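Local coordinates for protein catalase (Bacillus pumilus, PDB 4QOL) that breaks down hydrogen peroxide to water and oxygen at a heme, and also admits phenolic substrates to that site and shows peroxidase-like reactivity, at residues L458-F463 and R473-L478. Sequence-based numbering, arbitrary orientation.
Sequences LAICNF and RLADSL
Leu474 O accepts a hydrogen bond from Leu478 N at 2.9 Å, within one turn of helix 468-478. The two leucines are one turn apart, and both side chains set out toward 458-463. No hydrogen bond joins the two segments, and the contact between them is apolar. Ile460 makes contact through CG1, CG2 and CD1. CG1 lies 3.9 Å from Leu474 CD1. CG2 stands anti to the backbone N of Ile460 and meets Ala475 CB, also at 3.9 Å. CD1 ends over the backbone of the other helix, 4.0 Å from Ala475 CA. It also touches Leu478 CD1, and these two side chains run past each other in opposite directions. The segments belong to consecutive helices that form an antiparallel hairpin; the axes of the two segments come within 9.6 Å, and their directions differ by 152°. The hairpin is part of the C-terminal helical domain found in catalases of this type. The Leu474 side chain turns CG roughly opposite its backbone N (chi1 -154°), which carries CD1 to both Ile460 and Phe463. This methyl approaches the Phe463 ring obliquely, 3.8 Å from CD2. Tyr470 meets the same ring, with the planes about 30° apart. Trp165 and Leu178, from helices 161-169 and 175-181, also pack on Phe463. Val480 and Ile482 of the C-terminal tail touch Ile460, while Leu474 also packs on Thr445 of helix 434-448.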
loop_
_atom_site.group_PDB
_atom_site.type_symbol
_atom_site.label_atom_id
_atom_site.label_comp_id
_atom_site.label_asym_id
_atom_site.label_seq_id
_atom_site.Cartn_x
_atom_site.Cartn_y
_atom_site.Cartn_z
ATOM N N LEU A 458 -17.430 -26.266 -31.756
ATOM C CA LEU A 458 -18.432 -26.000 -30.709
ATOM C C LEU A 458 -18.978 -24.587 -30.888
ATOM O O LEU A 458 -20.139 -24.362 -30.752
ATOM C CB LEU A 458 -17.766 -26.242 -29.315
ATOM C CG LEU A 458 -18.736 -26.033 -28.128
ATOM C CD1 LEU A 458 -19.989 -26.949 -28.179
ATOM C CD2 LEU A 458 -17.998 -26.249 -26.797
ATOM N N ALA A 459 -18.130 -23.628 -31.285
ATOM C CA ALA A 459 -18.623 -22.275 -31.563
ATOM C C ALA A 459 -19.643 -22.241 -32.682
ATOM O O ALA A 459 -20.741 -21.661 -32.544
ATOM C CB ALA A 459 -17.459 -21.351 -31.915
ATOM N N ILE A 460 -19.312 -22.930 -33.767
ATOM C CA ILE A 460 -20.250 -23.069 -34.881
ATOM C C ILE A 460 -21.587 -23.663 -34.460
ATOM O O ILE A 460 -22.641 -23.175 -34.803
ATOM C CB ILE A 460 -19.616 -23.930 -36.014
ATOM C CG1 ILE A 460 -18.517 -23.148 -36.678
ATOM C CG2 ILE A 460 -20.662 -24.340 -37.031
ATOM C CD1 ILE A 460 -17.605 -24.031 -37.472
ATOM N N CYS A 461 -21.522 -24.739 -33.682
ATOM C CA CYS A 461 -22.721 -25.380 -33.181
ATOM C C CYS A 461 -23.550 -24.471 -32.301
ATOM O O CYS A 461 -24.784 -24.499 -32.357
ATOM C CB CYS A 461 -22.353 -26.675 -32.464
ATOM S SG CYS A 461 -21.760 -27.917 -33.719
ATOM N N ASN A 462 -22.899 -23.656 -31.461
ATOM C CA ASN A 462 -23.693 -22.734 -30.654
ATOM C C ASN A 462 -24.439 -21.722 -31.515
ATOM O O ASN A 462 -25.580 -21.402 -31.237
ATOM C CB ASN A 462 -22.781 -22.000 -29.611
ATOM C CG ASN A 462 -22.295 -22.903 -28.481
ATOM O OD1 ASN A 462 -22.904 -23.881 -28.155
ATOM N ND2 ASN A 462 -21.231 -22.490 -27.822
ATOM N N PHE A 463 -23.767 -21.175 -32.519
ATOM C CA PHE A 463 -24.415 -20.189 -33.397
ATOM C C PHE A 463 -25.455 -20.871 -34.310
ATOM O O PHE A 463 -26.485 -20.282 -34.598
ATOM C CB PHE A 463 -23.356 -19.416 -34.202
ATOM C CG PHE A 463 -22.440 -18.591 -33.316
ATOM C CD1 PHE A 463 -22.971 -17.669 -32.480
ATOM C CD2 PHE A 463 -21.041 -18.715 -33.370
ATOM C CE1 PHE A 463 -22.166 -16.880 -31.662
ATOM C CE2 PHE A 463 -20.183 -17.925 -32.569
ATOM C CZ PHE A 463 -20.777 -17.009 -31.701
ATOM N N ARG A 473 -23.591 -20.557 -42.421
ATOM C CA ARG A 473 -22.785 -19.530 -43.043
ATOM C C ARG A 473 -21.416 -19.459 -42.412
ATOM O O ARG A 473 -20.403 -19.310 -43.101
ATOM C CB ARG A 473 -23.467 -18.149 -42.993
ATOM C CG ARG A 473 -24.585 -18.022 -44.009
ATOM C CD ARG A 473 -25.400 -16.744 -43.919
ATOM N NE ARG A 473 -24.685 -15.587 -44.402
ATOM C CZ ARG A 473 -25.271 -14.461 -44.817
ATOM N NH1 ARG A 473 -26.576 -14.313 -44.798
ATOM N NH2 ARG A 473 -24.523 -13.453 -45.219
ATOM N N LEU A 474 -21.373 -19.579 -41.084
ATOM C CA LEU A 474 -20.060 -19.487 -40.407
ATOM C C LEU A 474 -19.218 -20.709 -40.680
ATOM O O LEU A 474 -18.003 -20.598 -40.968
ATOM C CB LEU A 474 -20.315 -19.317 -38.878
ATOM C CG LEU A 474 -19.329 -18.637 -37.976
ATOM C CD1 LEU A 474 -19.230 -19.356 -36.600
ATOM C CD2 LEU A 474 -18.022 -18.142 -38.537
ATOM N N ALA A 475 -19.858 -21.891 -40.656
ATOM C CA ALA A 475 -19.163 -23.150 -40.995
ATOM C C ALA A 475 -18.573 -23.041 -42.381
ATOM O O ALA A 475 -17.424 -23.448 -42.611
ATOM C CB ALA A 475 -20.087 -24.358 -40.858
ATOM N N ASP A 476 -19.368 -22.516 -43.300
ATOM C CA ASP A 476 -18.962 -22.423 -44.692
ATOM C C ASP A 476 -17.749 -21.534 -44.813
ATOM O O ASP A 476 -16.758 -21.859 -45.478
ATOM C CB ASP A 476 -20.110 -21.847 -45.537
ATOM C CG ASP A 476 -21.288 -22.838 -45.727
ATOM O OD1 ASP A 476 -21.194 -24.038 -45.354
ATOM O OD2 ASP A 476 -22.293 -22.415 -46.330
ATOM N N SER A 477 -17.816 -20.380 -44.151
ATOM C CA SER A 477 -16.766 -19.359 -44.257
ATOM C C SER A 477 -15.451 -19.860 -43.621
ATOM O O SER A 477 -14.344 -19.618 -44.117
ATOM C CB SER A 477 -17.319 -18.062 -43.652
ATOM O OG SER A 477 -16.337 -17.043 -43.646
ATOM N N LEU A 478 -15.577 -20.672 -42.577
ATOM C CA LEU A 478 -14.438 -21.354 -41.951
ATOM C C LEU A 478 -13.917 -22.648 -42.641
ATOM O O LEU A 478 -12.910 -23.218 -42.185
ATOM C CB LEU A 478 -14.741 -21.616 -40.461
ATOM C CG LEU A 478 -14.725 -20.397 -39.562
ATOM C CD1 LEU A 478 -15.431 -20.752 -38.253
ATOM C CD2 LEU A 478 -13.311 -19.860 -39.316
#